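Local coordinates for protein Dok-7 (Mus musculus, PDB 3ML4) that binds membrane phosphoinositides and the receptor kinase MuSK as a dimeric cytoplasmic adaptor, and induces MuSK autophosphorylation in the formation of neuromuscular synapses, at residues C67-A72 against T106-A111; L93-H98 against C102-R107; P124-E129 against G184-S189; N169-E174 against E194-L199; F200-I203 against S208-K211. All blocks are in the same frame, centred on the assembly; numbering follows the deposited sequence.

Contact 1: residues C67-A72 against T106-A111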
# COMPACT_ATOMS: atom_id res chain seq x y z
N CYS B 67 -3.51 -10.85 -7.15
CA CYS B 67 -2.50 -11.87 -6.80
C CYS B 67 -1.30 -11.89 -7.74
O CYS B 67 -0.24 -12.44 -7.38
CB CYS B 67 -3.12 -13.26 -6.87
SG CYS B 67 -4.50 -13.49 -5.82
N GLY B 68 -1.46 -11.34 -8.94
CA GLY B 68 -0.40 -11.36 -9.93
C GLY B 68 -0.85 -10.99 -11.33
O GLY B 68 -2.04 -10.87 -11.61
N LEU B 69 0.14 -10.81 -12.20
CA LEU B 69 -0.10 -10.54 -13.61
C LEU B 69 0.56 -11.60 -14.49
O LEU B 69 1.59 -12.16 -14.13
CB LEU B 69 0.43 -9.16 -13.98
CG LEU B 69 -0.57 -8.02 -13.80
CD1 LEU B 69 -0.48 -7.43 -12.41
CD2 LEU B 69 -0.30 -6.96 -14.84
N GLU B 70 -0.05 -11.85 -15.64
CA GLU B 70 0.42 -12.88 -16.57
C GLU B 70 -0.09 -12.54 -17.98
O GLU B 70 -1.29 -12.60 -18.24
CB GLU B 70 -0.07 -14.26 -16.09
CG GLU B 70 -0.13 -15.37 -17.12
CD GLU B 70 1.11 -16.23 -17.15
OE1 GLU B 70 1.35 -16.96 -16.17
OE2 GLU B 70 1.83 -16.20 -18.17
N PRO B 71 0.83 -12.13 -18.88
CA PRO B 71 0.54 -11.79 -20.27
C PRO B 71 0.66 -12.95 -21.25
O PRO B 71 1.28 -13.96 -20.94
CB PRO B 71 1.61 -10.75 -20.60
CG PRO B 71 2.79 -11.18 -19.77
CD PRO B 71 2.25 -11.90 -18.55
N ALA B 72 0.07 -12.79 -22.43
CA ALA B 72 0.19 -13.72 -23.58
C ALA B 72 -0.37 -15.12 -23.34
O ALA B 72 0.26 -16.13 -23.68
CB ALA B 72 1.63 -13.77 -24.12
N THR B 106 4.59 -4.54 -17.88
CA THR B 106 5.77 -3.96 -17.24
C THR B 106 5.41 -2.76 -16.36
O THR B 106 5.92 -2.63 -15.24
CB THR B 106 6.84 -3.55 -18.28
OG1 THR B 106 7.05 -4.63 -19.20
CG2 THR B 106 8.17 -3.21 -17.61
N ARG B 107 4.53 -1.89 -16.86
CA ARG B 107 4.12 -0.69 -16.13
C ARG B 107 3.29 -1.03 -14.89
O ARG B 107 3.58 -0.54 -13.80
CB ARG B 107 3.38 0.29 -17.07
CG ARG B 107 3.08 1.69 -16.50
CD ARG B 107 4.31 2.59 -16.40
NE ARG B 107 4.88 2.52 -15.06
CZ ARG B 107 4.64 3.41 -14.09
NH1 ARG B 107 3.85 4.45 -14.30
NH2 ARG B 107 5.20 3.24 -12.89
N ILE B 108 2.29 -1.90 -15.06
CA ILE B 108 1.43 -2.35 -13.96
C ILE B 108 2.22 -3.08 -12.86
O ILE B 108 2.01 -2.83 -11.68
CB ILE B 108 0.24 -3.21 -14.45
CG1 ILE B 108 -0.65 -2.39 -15.40
CG2 ILE B 108 -0.57 -3.74 -13.27
CD1 ILE B 108 -1.71 -3.21 -16.14
N ARG B 109 3.12 -3.98 -13.26
CA ARG B 109 3.99 -4.69 -12.32
C ARG B 109 4.73 -3.77 -11.36
O ARG B 109 4.63 -3.91 -10.15
CB ARG B 109 4.99 -5.57 -13.05
CG ARG B 109 4.54 -6.99 -13.20
CD ARG B 109 5.60 -7.86 -13.84
NE ARG B 109 5.53 -9.19 -13.25
CZ ARG B 109 4.72 -10.16 -13.65
NH1 ARG B 109 3.90 -9.99 -14.69
NH2 ARG B 109 4.74 -11.31 -13.01
N TYR B 110 5.49 -2.83 -11.93
CA TYR B 110 6.30 -1.91 -11.14
C TYR B 110 5.43 -1.09 -10.19
O TYR B 110 5.76 -0.93 -9.02
CB TYR B 110 7.09 -0.99 -12.06
CG TYR B 110 7.90 0.06 -11.33
CD1 TYR B 110 9.19 -0.23 -10.88
CD2 TYR B 110 7.37 1.32 -11.06
CE1 TYR B 110 9.93 0.73 -10.20
CE2 TYR B 110 8.10 2.28 -10.38
CZ TYR B 110 9.38 1.97 -9.96
OH TYR B 110 10.12 2.92 -9.29
N ALA B 111 4.31 -0.60 -10.71
CA ALA B 111 3.40 0.24 -9.94
C ALA B 111 2.81 -0.44 -8.71
O ALA B 111 2.59 0.20 -7.69
CB ALA B 111 2.30 0.76 -10.83

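Contact 2: residues L93-H98 against C102-R107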
# COMPACT_ATOMS: atom_id res chain seq x y z
N LEU B 93 -7.68 -8.68 -20.27
CA LEU B 93 -7.52 -7.50 -21.12
C LEU B 93 -7.09 -7.92 -22.52
O LEU B 93 -6.27 -8.82 -22.67
CB LEU B 93 -6.49 -6.54 -20.52
CG LEU B 93 -6.70 -5.94 -19.12
CD1 LEU B 93 -5.60 -4.92 -18.82
CD2 LEU B 93 -8.06 -5.29 -18.98
N GLY B 94 -7.65 -7.26 -23.53
CA GLY B 94 -7.37 -7.60 -24.92
C GLY B 94 -6.64 -6.50 -25.66
O GLY B 94 -7.12 -5.38 -25.79
N PHE B 95 -5.46 -6.85 -26.17
CA PHE B 95 -4.63 -5.91 -26.91
C PHE B 95 -4.42 -6.41 -28.33
O PHE B 95 -4.49 -7.61 -28.59
CB PHE B 95 -3.27 -5.75 -26.23
CG PHE B 95 -3.36 -5.35 -24.80
CD1 PHE B 95 -3.41 -6.31 -23.80
CD2 PHE B 95 -3.39 -4.00 -24.44
CE1 PHE B 95 -3.50 -5.95 -22.47
CE2 PHE B 95 -3.47 -3.63 -23.11
CZ PHE B 95 -3.52 -4.61 -22.12
N ASP B 96 -4.14 -5.47 -29.22
CA ASP B 96 -3.79 -5.79 -30.60
C ASP B 96 -2.33 -6.19 -30.64
O ASP B 96 -2.00 -7.36 -30.86
CB ASP B 96 -4.02 -4.56 -31.49
CG ASP B 96 -5.03 -3.59 -30.91
OD1 ASP B 96 -6.00 -4.05 -30.25
OD2 ASP B 96 -4.86 -2.37 -31.10
N SER B 97 -1.46 -5.21 -30.40
CA SER B 97 -0.03 -5.39 -30.49
C SER B 97 0.56 -6.11 -29.29
O SER B 97 0.11 -5.92 -28.16
CB SER B 97 0.65 -4.03 -30.67
OG SER B 97 0.04 -3.04 -29.86
N HIS B 98 1.57 -6.93 -29.56
CA HIS B 98 2.37 -7.58 -28.52
C HIS B 98 3.06 -6.57 -27.60
O HIS B 98 3.04 -6.74 -26.38
CB HIS B 98 3.41 -8.50 -29.18
CG HIS B 98 4.27 -9.25 -28.20
ND1 HIS B 98 5.54 -8.84 -27.86
CD2 HIS B 98 4.04 -10.38 -27.50
CE1 HIS B 98 6.06 -9.69 -26.99
NE2 HIS B 98 5.17 -10.63 -26.75
N CYS B 102 2.97 -5.96 -23.41
CA CYS B 102 4.18 -5.99 -22.60
C CYS B 102 4.39 -4.68 -21.85
O CYS B 102 4.78 -4.68 -20.69
CB CYS B 102 5.41 -6.28 -23.46
SG CYS B 102 5.37 -7.89 -24.25
N ALA B 103 4.13 -3.57 -22.54
CA ALA B 103 4.19 -2.25 -21.94
C ALA B 103 3.26 -2.18 -20.73
O ALA B 103 3.67 -1.75 -19.65
CB ALA B 103 3.84 -1.17 -22.96
N TRP B 104 2.01 -2.62 -20.91
CA TRP B 104 1.04 -2.67 -19.82
C TRP B 104 1.48 -3.59 -18.67
O TRP B 104 1.42 -3.19 -17.50
CB TRP B 104 -0.35 -3.06 -20.36
CG TRP B 104 -1.12 -1.90 -20.93
CD1 TRP B 104 -0.70 -1.03 -21.90
CD2 TRP B 104 -2.45 -1.49 -20.58
NE1 TRP B 104 -1.67 -0.11 -22.16
CE2 TRP B 104 -2.76 -0.36 -21.37
CE3 TRP B 104 -3.41 -1.96 -19.67
CZ2 TRP B 104 -3.99 0.30 -21.28
CZ3 TRP B 104 -4.63 -1.30 -19.59
CH2 TRP B 104 -4.91 -0.18 -20.39
N ASP B 105 1.96 -4.79 -19.01
CA ASP B 105 2.46 -5.73 -18.01
C ASP B 105 3.62 -5.15 -17.19
O ASP B 105 3.63 -5.26 -15.96
CB ASP B 105 2.89 -7.05 -18.66
CG ASP B 105 3.39 -8.05 -17.65
OD1 ASP B 105 2.57 -8.81 -17.09
OD2 ASP B 105 4.61 -8.08 -17.40
N THR B 106 4.59 -4.54 -17.88
CA THR B 106 5.77 -3.96 -17.24
C THR B 106 5.41 -2.76 -16.36
O THR B 106 5.92 -2.63 -15.24
CB THR B 106 6.84 -3.55 -18.28
OG1 THR B 106 7.05 -4.63 -19.20
CG2 THR B 106 8.17 -3.21 -17.61
N ARG B 107 4.53 -1.89 -16.86
CA ARG B 107 4.12 -0.69 -16.13
C ARG B 107 3.29 -1.03 -14.89
O ARG B 107 3.58 -0.54 -13.80
CB ARG B 107 3.38 0.29 -17.07
CG ARG B 107 3.08 1.69 -16.50
CD ARG B 107 4.31 2.59 -16.40
NE ARG B 107 4.88 2.52 -15.06
CZ ARG B 107 4.64 3.41 -14.09
NH1 ARG B 107 3.85 4.45 -14.30
NH2 ARG B 107 5.20 3.24 -12.89

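Contact 3: residues P124-E129 against G184-S189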
# COMPACT_ATOMS: atom_id res chain seq x y z
N PRO B 124 3.45 -33.85 -7.76
CA PRO B 124 2.39 -34.62 -7.08
C PRO B 124 2.79 -35.04 -5.67
O PRO B 124 3.98 -35.19 -5.39
CB PRO B 124 2.22 -35.86 -7.97
CG PRO B 124 3.49 -35.97 -8.72
CD PRO B 124 4.01 -34.58 -8.91
N GLY B 125 1.79 -35.22 -4.81
CA GLY B 125 2.01 -35.67 -3.43
C GLY B 125 1.28 -34.86 -2.38
O GLY B 125 1.03 -35.34 -1.27
N THR B 126 0.94 -33.62 -2.72
CA THR B 126 0.35 -32.69 -1.76
C THR B 126 -1.13 -32.43 -2.06
O THR B 126 -1.71 -33.07 -2.93
CB THR B 126 1.12 -31.35 -1.74
OG1 THR B 126 0.79 -30.58 -2.90
CG2 THR B 126 2.63 -31.59 -1.70
N LYS B 127 -1.73 -31.50 -1.32
CA LYS B 127 -3.10 -31.02 -1.58
C LYS B 127 -3.22 -30.32 -2.94
O LYS B 127 -4.31 -30.26 -3.51
CB LYS B 127 -3.54 -30.05 -0.46
CG LYS B 127 -4.79 -30.45 0.35
CD LYS B 127 -4.45 -31.16 1.67
CE LYS B 127 -4.56 -32.68 1.55
NZ LYS B 127 -3.95 -33.41 2.70
N LEU B 128 -2.10 -29.79 -3.44
CA LEU B 128 -2.07 -29.04 -4.70
C LEU B 128 -2.16 -29.96 -5.91
O LEU B 128 -1.54 -31.03 -5.95
CB LEU B 128 -0.79 -28.21 -4.81
CG LEU B 128 -0.39 -27.16 -3.76
CD1 LEU B 128 1.04 -26.72 -4.01
CD2 LEU B 128 -1.32 -25.96 -3.77
N GLU B 129 -2.92 -29.52 -6.91
CA GLU B 129 -2.96 -30.18 -8.20
C GLU B 129 -1.58 -30.10 -8.85
O GLU B 129 -0.93 -29.06 -8.83
CB GLU B 129 -3.99 -29.50 -9.09
CG GLU B 129 -4.31 -30.28 -10.36
CD GLU B 129 -5.22 -29.52 -11.32
OE1 GLU B 129 -5.64 -28.38 -10.99
OE2 GLU B 129 -5.53 -30.07 -12.39
N GLY B 184 2.25 -27.17 5.47
CA GLY B 184 3.02 -28.31 4.98
C GLY B 184 4.09 -27.94 3.97
O GLY B 184 4.37 -26.77 3.75
N VAL B 185 4.66 -28.97 3.35
CA VAL B 185 5.82 -28.83 2.47
C VAL B 185 5.42 -29.03 1.01
O VAL B 185 4.73 -30.00 0.67
CB VAL B 185 6.94 -29.82 2.89
CG1 VAL B 185 8.23 -29.52 2.14
CG2 VAL B 185 7.17 -29.77 4.40
N PHE B 186 5.85 -28.12 0.14
CA PHE B 186 5.46 -28.12 -1.27
C PHE B 186 6.66 -28.03 -2.20
O PHE B 186 7.64 -27.34 -1.89
CB PHE B 186 4.48 -26.98 -1.56
CG PHE B 186 3.23 -27.02 -0.71
CD1 PHE B 186 3.14 -26.25 0.44
CD2 PHE B 186 2.17 -27.84 -1.06
CE1 PHE B 186 1.99 -26.30 1.22
CE2 PHE B 186 1.01 -27.88 -0.29
CZ PHE B 186 0.93 -27.11 0.86
N PHE B 187 6.56 -28.71 -3.34
CA PHE B 187 7.70 -28.92 -4.24
C PHE B 187 7.40 -28.44 -5.65
O PHE B 187 6.41 -28.86 -6.25
CB PHE B 187 8.05 -30.41 -4.30
CG PHE B 187 8.49 -31.00 -3.00
CD1 PHE B 187 9.83 -31.30 -2.78
CD2 PHE B 187 7.57 -31.29 -1.99
CE1 PHE B 187 10.25 -31.85 -1.58
CE2 PHE B 187 7.97 -31.84 -0.79
CZ PHE B 187 9.31 -32.13 -0.58
N LEU B 188 8.28 -27.60 -6.18
CA LEU B 188 8.11 -27.08 -7.54
C LEU B 188 9.36 -27.32 -8.38
O LEU B 188 10.48 -27.22 -7.88
CB LEU B 188 7.78 -25.58 -7.52
CG LEU B 188 6.74 -25.03 -6.54
CD1 LEU B 188 6.64 -23.50 -6.66
CD2 LEU B 188 5.37 -25.67 -6.75
N SER B 189 9.14 -27.65 -9.65
CA SER B 189 10.20 -27.75 -10.65
C SER B 189 10.29 -26.46 -11.43
O SER B 189 9.29 -25.96 -11.94
CB SER B 189 9.95 -28.92 -11.62
OG SER B 189 10.24 -30.17 -11.02

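Contact 4: residues N169-E174 against E194-L199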
# COMPACT_ATOMS: atom_id res chain seq x y z
N ASN B 169 17.18 -28.02 -10.02
CA ASN B 169 16.00 -27.96 -10.90
C ASN B 169 14.65 -27.70 -10.20
O ASN B 169 13.60 -28.07 -10.71
CB ASN B 169 15.92 -29.20 -11.81
CG ASN B 169 15.08 -28.96 -13.08
OD1 ASN B 169 14.67 -27.83 -13.38
ND2 ASN B 169 14.83 -30.04 -13.84
N GLY B 170 14.69 -27.04 -9.05
CA GLY B 170 13.46 -26.77 -8.32
C GLY B 170 13.54 -25.77 -7.19
O GLY B 170 14.54 -25.08 -7.02
N PHE B 171 12.46 -25.74 -6.41
CA PHE B 171 12.30 -24.82 -5.29
C PHE B 171 11.31 -25.43 -4.30
O PHE B 171 10.23 -25.88 -4.69
CB PHE B 171 11.77 -23.47 -5.80
CG PHE B 171 11.48 -22.46 -4.72
CD1 PHE B 171 12.50 -21.66 -4.21
CD2 PHE B 171 10.19 -22.30 -4.23
CE1 PHE B 171 12.24 -20.72 -3.21
CE2 PHE B 171 9.91 -21.37 -3.24
CZ PHE B 171 10.94 -20.57 -2.72
N ILE B 172 11.68 -25.44 -3.03
CA ILE B 172 10.84 -25.98 -1.97
C ILE B 172 10.42 -24.87 -1.02
O ILE B 172 11.24 -24.03 -0.65
CB ILE B 172 11.57 -27.11 -1.17
CG1 ILE B 172 11.90 -28.30 -2.07
CG2 ILE B 172 10.74 -27.56 0.04
CD1 ILE B 172 12.91 -29.28 -1.48
N PHE B 173 9.15 -24.85 -0.63
CA PHE B 173 8.70 -23.99 0.46
C PHE B 173 7.74 -24.69 1.43
O PHE B 173 6.99 -25.59 1.03
CB PHE B 173 8.12 -22.67 -0.07
CG PHE B 173 6.80 -22.81 -0.78
CD1 PHE B 173 6.76 -23.13 -2.13
CD2 PHE B 173 5.61 -22.58 -0.10
CE1 PHE B 173 5.54 -23.25 -2.79
CE2 PHE B 173 4.38 -22.70 -0.77
CZ PHE B 173 4.35 -23.03 -2.11
N GLU B 174 7.77 -24.28 2.70
CA GLU B 174 6.91 -24.87 3.71
C GLU B 174 6.03 -23.82 4.41
O GLU B 174 6.53 -22.85 4.97
CB GLU B 174 7.73 -25.65 4.74
CG GLU B 174 6.90 -26.29 5.85
CD GLU B 174 7.73 -26.86 6.99
OE1 GLU B 174 8.98 -26.80 6.94
OE2 GLU B 174 7.11 -27.38 7.95
N GLU B 194 17.02 -20.37 -7.59
CA GLU B 194 17.95 -19.40 -7.02
C GLU B 194 17.37 -17.98 -7.07
O GLU B 194 17.50 -17.22 -6.11
CB GLU B 194 19.30 -19.46 -7.75
CG GLU B 194 20.22 -20.60 -7.30
CD GLU B 194 21.45 -20.75 -8.20
OE1 GLU B 194 22.58 -20.43 -7.75
OE2 GLU B 194 21.30 -21.19 -9.36
N GLN B 195 16.71 -17.64 -8.18
CA GLN B 195 16.00 -16.37 -8.31
C GLN B 195 14.80 -16.27 -7.38
O GLN B 195 14.51 -15.19 -6.86
CB GLN B 195 15.55 -16.14 -9.75
CG GLN B 195 16.59 -15.44 -10.60
CD GLN B 195 16.38 -15.63 -12.08
OE1 GLN B 195 15.25 -15.77 -12.56
NE2 GLN B 195 17.48 -15.64 -12.83
N MSE B 196 14.10 -17.38 -7.18
CA MSE B 196 12.93 -17.40 -6.31
C MSE B 196 13.32 -17.23 -4.84
O MSE B 196 12.69 -16.46 -4.11
CB MSE B 196 12.11 -18.67 -6.51
CG MSE B 196 11.37 -18.71 -7.83
SE MSE B 196 10.61 -20.46 -8.25
CE MSE B 196 11.09 -20.48 -10.12
N SER B 197 14.37 -17.95 -4.44
CA SER B 197 14.85 -17.95 -3.06
C SER B 197 15.41 -16.58 -2.66
O SER B 197 15.18 -16.11 -1.54
CB SER B 197 15.93 -19.03 -2.89
OG SER B 197 16.13 -19.33 -1.53
N PHE B 198 16.14 -15.96 -3.59
CA PHE B 198 16.70 -14.64 -3.36
C PHE B 198 15.62 -13.57 -3.25
O PHE B 198 15.72 -12.65 -2.43
CB PHE B 198 17.69 -14.28 -4.47
CG PHE B 198 18.09 -12.84 -4.48
CD1 PHE B 198 18.96 -12.33 -3.52
CD2 PHE B 198 17.57 -11.98 -5.45
CE1 PHE B 198 19.33 -11.00 -3.53
CE2 PHE B 198 17.93 -10.64 -5.47
CZ PHE B 198 18.81 -10.14 -4.51
N LEU B 199 14.59 -13.69 -4.08
CA LEU B 199 13.43 -12.82 -4.00
C LEU B 199 12.78 -12.96 -2.63
O LEU B 199 12.46 -11.96 -1.98
CB LEU B 199 12.43 -13.19 -5.10
CG LEU B 199 11.41 -12.12 -5.49
CD1 LEU B 199 12.02 -11.27 -6.58
CD2 LEU B 199 10.13 -12.76 -5.98

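Contact 5: residues F200-I203 against S208-K211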
# COMPACT_ATOMS: atom_id res chain seq x y z
N PHE B 200 12.59 -14.20 -2.21
CA PHE B 200 12.05 -14.53 -0.89
C PHE B 200 12.90 -13.95 0.24
O PHE B 200 12.38 -13.32 1.15
CB PHE B 200 11.93 -16.05 -0.75
CG PHE B 200 10.63 -16.63 -1.25
CD1 PHE B 200 10.04 -16.17 -2.43
CD2 PHE B 200 10.01 -17.66 -0.56
CE1 PHE B 200 8.84 -16.72 -2.90
CE2 PHE B 200 8.81 -18.21 -1.01
CZ PHE B 200 8.23 -17.74 -2.19
N ASP B 201 14.22 -14.15 0.15
CA ASP B 201 15.16 -13.62 1.14
C ASP B 201 15.06 -12.11 1.30
O ASP B 201 15.15 -11.58 2.41
CB ASP B 201 16.60 -13.99 0.75
CG ASP B 201 16.90 -15.47 0.92
OD1 ASP B 201 16.16 -16.17 1.65
OD2 ASP B 201 17.89 -15.93 0.32
N CYS B 202 14.89 -11.43 0.18
CA CYS B 202 14.82 -9.98 0.17
C CYS B 202 13.52 -9.48 0.79
O CYS B 202 13.56 -8.66 1.71
CB CYS B 202 14.98 -9.45 -1.26
SG CYS B 202 16.67 -9.55 -1.88
N ILE B 203 12.38 -9.99 0.32
CA ILE B 203 11.07 -9.49 0.77
C ILE B 203 10.85 -9.66 2.28
O ILE B 203 10.47 -8.71 2.97
CB ILE B 203 9.87 -10.07 -0.07
CG1 ILE B 203 9.60 -9.23 -1.32
CG2 ILE B 203 8.58 -10.05 0.73
CD1 ILE B 203 10.68 -9.23 -2.38
N SER B 208 13.54 -4.68 -1.27
CA SER B 208 13.17 -4.93 -2.65
C SER B 208 14.47 -5.17 -3.39
O SER B 208 15.38 -4.36 -3.27
CB SER B 208 12.45 -3.72 -3.23
OG SER B 208 12.62 -3.63 -4.64
N PRO B 209 14.57 -6.27 -4.16
CA PRO B 209 15.84 -6.57 -4.82
C PRO B 209 16.30 -5.41 -5.68
O PRO B 209 17.49 -5.17 -5.82
CB PRO B 209 15.50 -7.78 -5.70
CG PRO B 209 14.35 -8.44 -4.99
CD PRO B 209 13.54 -7.28 -4.47
N THR B 210 15.33 -4.69 -6.22
CA THR B 210 15.59 -3.62 -7.15
C THR B 210 15.64 -2.24 -6.46
O THR B 210 16.52 -1.44 -6.75
CB THR B 210 14.59 -3.68 -8.35
OG1 THR B 210 15.16 -3.08 -9.51
CG2 THR B 210 13.26 -3.03 -8.03
N LYS B 211 14.73 -2.00 -5.52
CA LYS B 211 14.59 -0.67 -4.90
C LYS B 211 15.30 -0.51 -3.55
O LYS B 211 15.36 0.60 -3.01
CB LYS B 211 13.11 -0.29 -4.76
CG LYS B 211 12.41 -0.06 -6.08
CD LYS B 211 11.05 0.58 -5.89
CE LYS B 211 9.94 -0.44 -5.94
NZ LYS B 211 9.64 -0.88 -7.33

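Contact 1: residues C67-A72 against T106-A111
Leu69 and Ile108 meet where the C-terminal helix of the PH domain, 98-112, lies against strand 59-71, and they illustrate how a PH fold seats its helix on the sheet. The strand segment 67-71 and the helix segment 106-111 run nearly antiparallel, their axes 9.4 Å apart at the closest. The two branched side chains cross at about a right angle. Ile108 turns CG2 to the strand, anti to the backbone N (CG1 at chi1 -61°), and this methyl sits against both branches of Leu69, 3.6 Å from CD2 and 3.8 Å from CD1. Leu82 of strand 81-86 touches both residues.

The next residue, Arg109, approaches differently. Its chain bends at chi3 and brings the guanidinium edge-on to the strand backbone, with Leu69 O near the plane of the group. The carbonyl is shared by two weak hydrogen bonds, from NH1 and from NH2. The stronger polar partner of the guanidinium is Asp105, one turn back on the same helix, in a salt bridge through NH1. A leucine in place of Arg109 would probably leave Asp105 without this partner and Leu69 O with fewer weak donors, Arg117 remaining. Strand 59-71 has a classic beta bulge just before, where Cys67 and Gly68 both face Ile85. Beyond its oxygen, Leu69 also meets the guanidinium through carbon, with CB 3.6 Å from Arg109 NH1.

Contact 2: residues L93-H98 against C102-R107
Both aromatic side chains at the centre of this contact carry CG anti to the carbonyl carbon, Phe95 with chi1 -55° and Trp104 with chi1 -83°, and the choice swings the two rings into the same interior. There Phe95 presents its edge to a face of the indole, a T-shaped pair. The phenyl centroid lies 4.8 Å from that of the five-membered ring, and the planes stand at 65°. Contact is made by the far side of the phenyl ring: CE2 is 3.5 Å from Trp104 CD2, at the fusion of the two indole rings, while CZ is 3.6 Å from Trp104 CE3. Leu93 adds a methyl at the six-membered ring, its CD1 3.8 Å from Trp104 CE3.

Such an indole is a textbook feature of the PH fold, in which a tryptophan of the C-terminal helix packs into the beta sheet it closes. Here strands 11-17 and 24-31 supply Val11, Val15, Leu28 and Leu30 around Trp104, so the ring joins the first strands to the last, 90-94.

Nearer the surface, the start of helix 98-112 makes its own contact. Cys102 N donates to His98 O at 3.1 Å, in the carbonyl plane, as the helical pattern requires. One turn apart, the same two residues also meet by side chain: Cys102 SG lies over a face of the imidazole, 3.7 Å from the centroid and 3.4 Å from His98 CE1.

Contact 3: residues P124-E129 against G184-S189
Thr126 meets the Phe186 ring at its edge, while Leu128 touches the same CD2 corner obliquely, and the pairing shows how a loop can pack on a strand largely round one aromatic side chain. The tight part is mostly side chain. Leu128 and the ring cross at about a right angle, and Leu128 CD1 lies 3.4 Å from Phe186 CD2. Thr126 OG1 is close to the ring plane and 3.6 Å from Phe186 CD2. The methyl Thr126 CG2 rests 3.5 Å from Val185 O, beside the strand backbone.

Thr126 also shapes its own loop. With chi1 at 76°, OG1 lies between the backbone N and the carbonyl carbon, where it accepts the N-H of Leu128 at 3.0 Å in an ST turn. That bond is consistent with the threonine and leucine being held together on the ring.

The other side is looser: Lys127 leads its amine away from the strand, and Val185 points away from the loop and is exposed. Phe186 belongs to the buried face of the PTB sandwich, where Trp156 meets its ring edge-to-face. Between 124-129 and 184-189 the hold is mainly apolar packing, the hydroxyl at the ring edge being engaged by its own backbone, while backbone pairing with strand 184-189 comes just before, at Ala123.

Contact 4: residues N169-E174 against E194-L199
The C-terminal helix of the PTB domain, 193-203, covers one end of the beta sandwich, and Phe171 of strand 170-175 reaches out to meet it at Met196 and Ser197. The phenylalanine holds CG anti to the backbone N (chi1 176°), which carries its ring off the strand toward the helix. Met196, a selenomethionine in this crystal, approaches over one ring face. Its CB lies 3.8 Å from Phe171 CD1 and 4.1 Å from the centroid, a CH-pi contact near the rim. SE comes in obliquely, 4.7 Å from the centroid of the Phe171 ring, in a Met-aromatic contact, and the bend at chi3 (-138°) then turns only the terminal CE. Phe171 CE1 reaches the backbone of the following residue, 3.7 Å from Ser197 N, and its side chain more distantly, 4.1 Å from Ser197 CB.

The principle is that one flat ring can serve both a side chain and a helix backbone. With an alanine at Phe171, Met196 would probably lose the ring that its CB lies over and its SE approaches obliquely, and a gap would be likely to open between strand and helix.

Round this ring, Phe200 from the next turn of the helix meets it edge-to-face, and Tyr164 packs on it and on Ser197. Phe118 and Val120 of strand 115-122 back Met196. The bound peptide also touches Ser197 and Ile172, consistent with the peptide groove of PTB domains between the C-terminal helix and the edge strand, here 161-167.

Contact 5: residues F200-I203 against S208-K211
Cys202 and Ile203, at the C-terminal end of the PTB helix 193-203, rest on Pro209, and so the chain returns to its own helix soon after leaving it. Taken in order, Phe200 opens the segment, its ring meeting Tyr164 edge-to-face. Asp201 serves the ligand: OD1 is hydrogen-bonded to Tyr164 OH and to a polar side chain of the bound peptide, so this last turn of the helix belongs to the peptide site as well as to the packing.

Cys202 is the first to touch. It points at the returning segment, and Cys202 CB lies 3.9 Å from Pro209 CG. Cys202 holds SG anti to the carbonyl carbon (chi1 -74°), which lays it alongside Pro209 CG at 4.0 Å. Ile203 follows, sending its chain end over: CD1 is 4.0 Å from Pro209 CD. The proline ring is thus met by two successive residues, Cys202 touching it chiefly at CG and Ile203 at CD, with Phe198 and Leu199 of the same helix touching it as well.

Ser208, just before the proline, points its side chain away from the helix. Its hydroxyl bonds to Glu114 and forms an ST motif: Ser208 OG accepts from Lys211 N at 2.8 Å.

Overall arrangement
Contacts 1, 2 and 4 repeat one scheme in two domains, a helix packed on a beta sheet; contact 3 sets a loop on a strand and contact 5 a loop on a helix end. Contacts 1 and 2 share helix 98-112 of the PH domain, with centres 9 Å apart, and meet where Asp105 lies against Leu69 and Pro71. Contacts 3, 4 and 5 belong to the PTB domain. Strands 184-189 and 170-175 pair directly between contacts 3 and 4. Contacts 4 and 5, centres 13 Å apart, share helix 193-203, and both are within reach of the bound peptide, from the MuSK juxtamembrane region. Between domains, Tyr110 of contact 1 touches Lys211 of contact 5, whereas contacts 2 and 3 lie 32 Å apart between centres.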